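Long-range contact in nucleoside-triphosphatase THEP1 (Aquifex aeolicus, PDB 1YE8), which hydrolyses ATP, GTP, CTP, TTP and UTP to the corresponding diphosphates, may cleave diphosphates less efficiently, and lacks kinase activity: residues A[21-33]-A[100-112]. Numbering follows the deposited sequence.
Sequences VERLGKRAIGFWT and RKVIIIDEIGKME
A28 to F31 run parallel to V102 to I105 through an unbroken backbone ladder, bonded from V102 N to R27 O (2.8 Å) through D106 N to F31 O (3.0 Å). Where the chain turns its corner, G30 packs CA against I104 O, and a side chain would strike that oxygen. Beside R100 the R27 chain bends at chi3 (69°), and NE points its N-H at R100 O, 2.8 Å away in the guanidinium plane and almost straight (179°). One face of that guanidinium stacks on R100's, planes 19° apart, while L24 CD2 covers the other; E177 O takes NH1, and R178 O takes R100 NH1. With an alanine in place of R27, R100 O would lose this in-plane donor, and the R100 guanidinium, its stacking partner gone, is likely to turn more freely. I104 CG1 and CD1 press on A28 CB and on V21 CG2 of helix 13-24, which also lays L24 CD1 on V102 CB (3.8 Å). At the D106 end T33 holds D106 twice, N to OD2 (3.1 Å) from above the carboxylate plane and OG1 to the backbone O (2.8 Å). T14 and T136 also bind this carboxylate; the nearest atom of the D106 side chain lies about 4 Å from a bound magnesium ion, a placing consistent with the Walker B aspartate of a RecA-like P-loop NTPase.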
loop_
_atom_site.group_PDB
_atom_site.type_symbol
_atom_site.label_atom_id
_atom_site.label_comp_id
_atom_site.label_asym_id
_atom_site.label_seq_id
_atom_site.Cartn_x
_atom_site.Cartn_y
_atom_site.Cartn_z
ATOM N N VAL A 21 5.212 -9.920 1.703
ATOM C CA VAL A 21 4.586 -10.629 0.581
ATOM C C VAL A 21 5.272 -11.975 0.334
ATOM O O VAL A 21 4.591 -13.005 0.173
ATOM C CB VAL A 21 4.582 -9.756 -0.688
ATOM C CG1 VAL A 21 4.228 -10.568 -1.941
ATOM C CG2 VAL A 21 3.619 -8.573 -0.514
ATOM N N GLU A 22 6.606 -11.976 0.324
ATOM C CA GLU A 22 7.317 -13.225 0.053
ATOM C C GLU A 22 7.022 -14.249 1.153
ATOM O O GLU A 22 6.774 -15.431 0.875
ATOM C CB GLU A 22 8.817 -12.991 -0.090
ATOM C CG GLU A 22 9.577 -14.264 -0.434
ATOM C CD GLU A 22 11.048 -14.038 -0.722
ATOM O OE1 GLU A 22 11.847 -13.918 0.237
ATOM O OE2 GLU A 22 11.402 -14.003 -1.921
ATOM N N ARG A 23 7.043 -13.805 2.402
ATOM C CA ARG A 23 6.741 -14.704 3.509
ATOM C C ARG A 23 5.325 -15.252 3.486
ATOM O O ARG A 23 5.094 -16.416 3.808
ATOM C CB ARG A 23 7.036 -14.027 4.841
ATOM C CG ARG A 23 8.531 -13.887 5.088
ATOM C CD ARG A 23 9.229 -15.214 5.445
ATOM N NE ARG A 23 8.887 -15.602 6.811
ATOM C CZ ARG A 23 9.510 -15.142 7.890
ATOM N NH1 ARG A 23 10.511 -14.279 7.759
ATOM N NH2 ARG A 23 9.119 -15.534 9.097
ATOM N N LEU A 24 4.367 -14.401 3.124
ATOM C CA LEU A 24 2.970 -14.804 3.077
ATOM C C LEU A 24 2.611 -15.700 1.888
ATOM O O LEU A 24 1.600 -16.405 1.944
ATOM C CB LEU A 24 2.067 -13.565 3.096
ATOM C CG LEU A 24 1.966 -12.777 4.409
ATOM C CD1 LEU A 24 1.166 -11.522 4.142
ATOM C CD2 LEU A 24 1.333 -13.588 5.535
ATOM N N GLY A 25 3.407 -15.682 0.822
ATOM C CA GLY A 25 3.122 -16.526 -0.328
ATOM C C GLY A 25 1.765 -16.232 -0.935
ATOM O O GLY A 25 1.414 -15.075 -1.167
ATOM N N LYS A 26 0.984 -17.276 -1.162
ATOM C CA LYS A 26 -0.297 -17.166 -1.845
ATOM C C LYS A 26 -1.342 -16.465 -0.978
ATOM O O LYS A 26 -2.433 -16.136 -1.454
ATOM C CB LYS A 26 -0.787 -18.557 -2.278
ATOM C CG LYS A 26 0.053 -19.200 -3.384
ATOM C CD LYS A 26 -0.464 -20.598 -3.686
ATOM C CE LYS A 26 0.136 -21.164 -4.968
ATOM N NZ LYS A 26 0.909 -22.415 -4.704
ATOM N N ARG A 27 -1.017 -16.208 0.286
ATOM C CA ARG A 27 -1.939 -15.474 1.152
ATOM C C ARG A 27 -2.016 -13.992 0.783
ATOM O O ARG A 27 -3.019 -13.342 1.073
ATOM C CB ARG A 27 -1.505 -15.574 2.608
ATOM C CG ARG A 27 -1.662 -16.966 3.211
ATOM C CD ARG A 27 -0.976 -17.088 4.564
ATOM N NE ARG A 27 -1.679 -16.289 5.566
ATOM C CZ ARG A 27 -1.247 -16.097 6.803
ATOM N NH1 ARG A 27 -0.113 -16.664 7.199
ATOM N NH2 ARG A 27 -1.957 -15.364 7.648
ATOM N N ALA A 28 -0.956 -13.460 0.178
ATOM C CA ALA A 28 -0.850 -12.022 -0.063
ATOM C C ALA A 28 -1.418 -11.659 -1.425
ATOM O O ALA A 28 -1.009 -12.241 -2.434
ATOM C CB ALA A 28 0.598 -11.586 0.037
ATOM N N ILE A 29 -2.359 -10.709 -1.456
ATOM C CA ILE A 29 -2.937 -10.240 -2.728
ATOM C C ILE A 29 -3.011 -8.715 -2.699
ATOM O O ILE A 29 -3.577 -8.140 -1.763
ATOM C CB ILE A 29 -4.353 -10.827 -2.992
ATOM C CG1 ILE A 29 -4.411 -12.351 -2.792
ATOM C CG2 ILE A 29 -4.821 -10.433 -4.380
ATOM C CD1 ILE A 29 -5.867 -12.903 -2.620
ATOM N N GLY A 30 -2.463 -8.054 -3.714
ATOM C CA GLY A 30 -2.509 -6.598 -3.764
ATOM C C GLY A 30 -1.380 -6.026 -4.593
ATOM O O GLY A 30 -1.026 -6.572 -5.640
ATOM N N PHE A 31 -0.792 -4.929 -4.129
ATOM C CA PHE A 31 0.261 -4.287 -4.888
ATOM C C PHE A 31 1.187 -3.502 -3.999
ATOM O O PHE A 31 0.819 -3.108 -2.861
ATOM C CB PHE A 31 -0.320 -3.392 -6.012
ATOM C CG PHE A 31 -0.986 -2.123 -5.507
ATOM C CD1 PHE A 31 -0.239 -0.997 -5.197
ATOM C CD2 PHE A 31 -2.365 -2.079 -5.314
ATOM C CE1 PHE A 31 -0.847 0.160 -4.729
ATOM C CE2 PHE A 31 -2.976 -0.922 -4.830
ATOM C CZ PHE A 31 -2.213 0.198 -4.548
ATOM N N TRP A 32 2.364 -3.221 -4.551
ATOM C CA TRP A 32 3.289 -2.268 -3.958
ATOM C C TRP A 32 3.787 -1.296 -5.012
ATOM O O TRP A 32 3.429 -1.408 -6.196
ATOM C CB TRP A 32 4.448 -2.957 -3.209
ATOM C CG TRP A 32 5.318 -3.842 -4.076
ATOM C CD1 TRP A 32 6.459 -3.482 -4.740
ATOM C CD2 TRP A 32 5.092 -5.222 -4.374
ATOM N NE1 TRP A 32 6.963 -4.565 -5.427
ATOM C CE2 TRP A 32 6.141 -5.644 -5.223
ATOM C CE3 TRP A 32 4.113 -6.155 -3.999
ATOM C CZ2 TRP A 32 6.238 -6.966 -5.708
ATOM C CZ3 TRP A 32 4.205 -7.462 -4.494
ATOM C CH2 TRP A 32 5.264 -7.843 -5.327
ATOM N N THR A 33 4.557 -0.308 -4.572
ATOM C CA THR A 33 4.975 0.778 -5.451
ATOM C C THR A 33 6.487 0.930 -5.383
ATOM O O THR A 33 7.047 1.171 -4.307
ATOM C CB THR A 33 4.251 2.081 -5.042
ATOM O OG1 THR A 33 2.845 1.940 -5.299
ATOM C CG2 THR A 33 4.677 3.265 -5.929
ATOM N N ARG A 100 -7.305 -16.289 5.895
ATOM C CA ARG A 100 -5.861 -16.452 5.742
ATOM C C ARG A 100 -5.279 -15.415 4.781
ATOM O O ARG A 100 -4.088 -15.118 4.833
ATOM C CB ARG A 100 -5.501 -17.869 5.269
ATOM C CG ARG A 100 -5.888 -18.981 6.235
ATOM C CD ARG A 100 -4.922 -19.158 7.392
ATOM N NE ARG A 100 -3.601 -19.586 6.948
ATOM C CZ ARG A 100 -2.511 -19.557 7.704
ATOM N NH1 ARG A 100 -2.576 -19.115 8.952
ATOM N NH2 ARG A 100 -1.353 -19.969 7.203
ATOM N N LYS A 101 -6.116 -14.886 3.894
ATOM C CA LYS A 101 -5.640 -13.915 2.915
ATOM C C LYS A 101 -5.382 -12.559 3.564
ATOM O O LYS A 101 -6.063 -12.139 4.524
ATOM C CB LYS A 101 -6.633 -13.755 1.748
ATOM C CG LYS A 101 -6.906 -15.011 0.922
ATOM C CD LYS A 101 -5.709 -15.536 0.151
ATOM C CE LYS A 101 -6.160 -16.679 -0.765
ATOM N NZ LYS A 101 -5.002 -17.411 -1.331
ATOM N N VAL A 102 -4.387 -11.885 3.007
ATOM C CA VAL A 102 -3.953 -10.571 3.479
ATOM C C VAL A 102 -3.882 -9.643 2.277
ATOM O O VAL A 102 -3.163 -9.929 1.306
ATOM C CB VAL A 102 -2.578 -10.641 4.186
ATOM C CG1 VAL A 102 -2.166 -9.256 4.684
ATOM C CG2 VAL A 102 -2.624 -11.660 5.338
ATOM N N ILE A 103 -4.642 -8.549 2.346
ATOM C CA ILE A 103 -4.648 -7.528 1.297
ATOM C C ILE A 103 -3.412 -6.657 1.455
ATOM O O ILE A 103 -3.097 -6.237 2.566
ATOM C CB ILE A 103 -5.934 -6.668 1.398
ATOM C CG1 ILE A 103 -7.174 -7.587 1.330
ATOM C CG2 ILE A 103 -5.943 -5.609 0.294
ATOM C CD1 ILE A 103 -8.482 -6.863 1.591
ATOM N N ILE A 104 -2.735 -6.367 0.341
ATOM C CA ILE A 104 -1.473 -5.606 0.358
ATOM C C ILE A 104 -1.658 -4.273 -0.361
ATOM O O ILE A 104 -2.060 -4.259 -1.521
ATOM C CB ILE A 104 -0.343 -6.406 -0.341
ATOM C CG1 ILE A 104 -0.214 -7.819 0.247
ATOM C CG2 ILE A 104 0.954 -5.621 -0.320
ATOM C CD1 ILE A 104 0.229 -7.917 1.711
ATOM N N ILE A 105 -1.390 -3.158 0.325
ATOM C CA ILE A 105 -1.605 -1.833 -0.289
ATOM C C ILE A 105 -0.422 -0.913 0.027
ATOM O O ILE A 105 -0.395 -0.259 1.087
ATOM C CB ILE A 105 -2.932 -1.165 0.216
ATOM C CG1 ILE A 105 -4.112 -2.157 0.252
ATOM C CG2 ILE A 105 -3.266 0.046 -0.682
ATOM C CD1 ILE A 105 -5.416 -1.528 0.748
ATOM N N ASP A 106 0.550 -0.839 -0.873
ATOM C CA ASP A 106 1.672 0.096 -0.703
ATOM C C ASP A 106 1.668 0.961 -1.960
ATOM O O ASP A 106 1.977 0.463 -3.050
ATOM C CB ASP A 106 2.996 -0.677 -0.540
ATOM C CG ASP A 106 4.213 0.205 -0.690
ATOM O OD1 ASP A 106 4.351 1.188 0.082
ATOM O OD2 ASP A 106 5.088 -0.017 -1.546
ATOM N N GLU A 107 1.323 2.247 -1.865
ATOM C CA GLU A 107 1.154 3.042 -0.665
ATOM C C GLU A 107 -0.181 3.773 -0.724
ATOM O O GLU A 107 -0.657 4.176 -1.806
ATOM C CB GLU A 107 2.300 4.067 -0.604
ATOM C CG GLU A 107 2.257 4.974 0.612
ATOM C CD GLU A 107 3.559 5.671 0.927
ATOM O OE1 GLU A 107 4.609 5.421 0.308
ATOM O OE2 GLU A 107 3.552 6.504 1.834
ATOM N N ILE A 108 -0.788 3.985 0.438
ATOM C CA ILE A 108 -1.893 4.918 0.536
ATOM C C ILE A 108 -1.260 6.298 0.690
ATOM O O ILE A 108 -1.178 6.859 1.796
ATOM C CB ILE A 108 -2.854 4.552 1.685
ATOM C CG1 ILE A 108 -3.297 3.082 1.560
ATOM C CG2 ILE A 108 -4.080 5.505 1.712
ATOM C CD1 ILE A 108 -4.019 2.561 2.735
ATOM N N GLY A 109 -0.812 6.856 -0.434
ATOM C CA GLY A 109 -0.056 8.096 -0.449
ATOM C C GLY A 109 -0.644 9.114 -1.404
ATOM O O GLY A 109 -1.629 8.841 -2.096
ATOM N N LYS A 110 -0.045 10.301 -1.425
ATOM C CA LYS A 110 -0.564 11.400 -2.211
ATOM C C LYS A 110 -0.760 11.060 -3.699
ATOM O O LYS A 110 -1.780 11.415 -4.276
ATOM C CB LYS A 110 0.336 12.628 -2.068
ATOM C CG LYS A 110 -0.307 13.884 -2.644
ATOM C CD LYS A 110 -1.270 14.506 -1.643
ATOM C CE LYS A 110 -1.759 15.864 -2.104
ATOM N NZ LYS A 110 -2.443 15.768 -3.428
HETATM N N MSE A 111 0.203 10.371 -4.306
HETATM C CA MSE A 111 0.094 10.046 -5.728
HETATM C C MSE A 111 -1.066 9.110 -6.008
HETATM O O MSE A 111 -1.837 9.331 -6.948
HETATM C CB MSE A 111 1.390 9.459 -6.246
HETATM C CG MSE A 111 2.534 10.420 -6.103
HETATM SE SE MSE A 111 4.187 9.676 -6.713
HETATM C CE MSE A 111 4.081 7.909 -5.951
ATOM N N GLU A 112 -1.258 8.124 -5.144
ATOM C CA GLU A 112 -2.325 7.149 -5.330
ATOM C C GLU A 112 -3.704 7.753 -5.045
ATOM O O GLU A 112 -4.702 7.390 -5.678
ATOM C CB GLU A 112 -2.077 5.936 -4.424
ATOM C CG GLU A 112 -0.795 5.198 -4.783
ATOM C CD GLU A 112 0.467 5.708 -4.098
ATOM O OE1 GLU A 112 0.469 6.722 -3.359
ATOM O OE2 GLU A 112 1.515 5.043 -4.281
#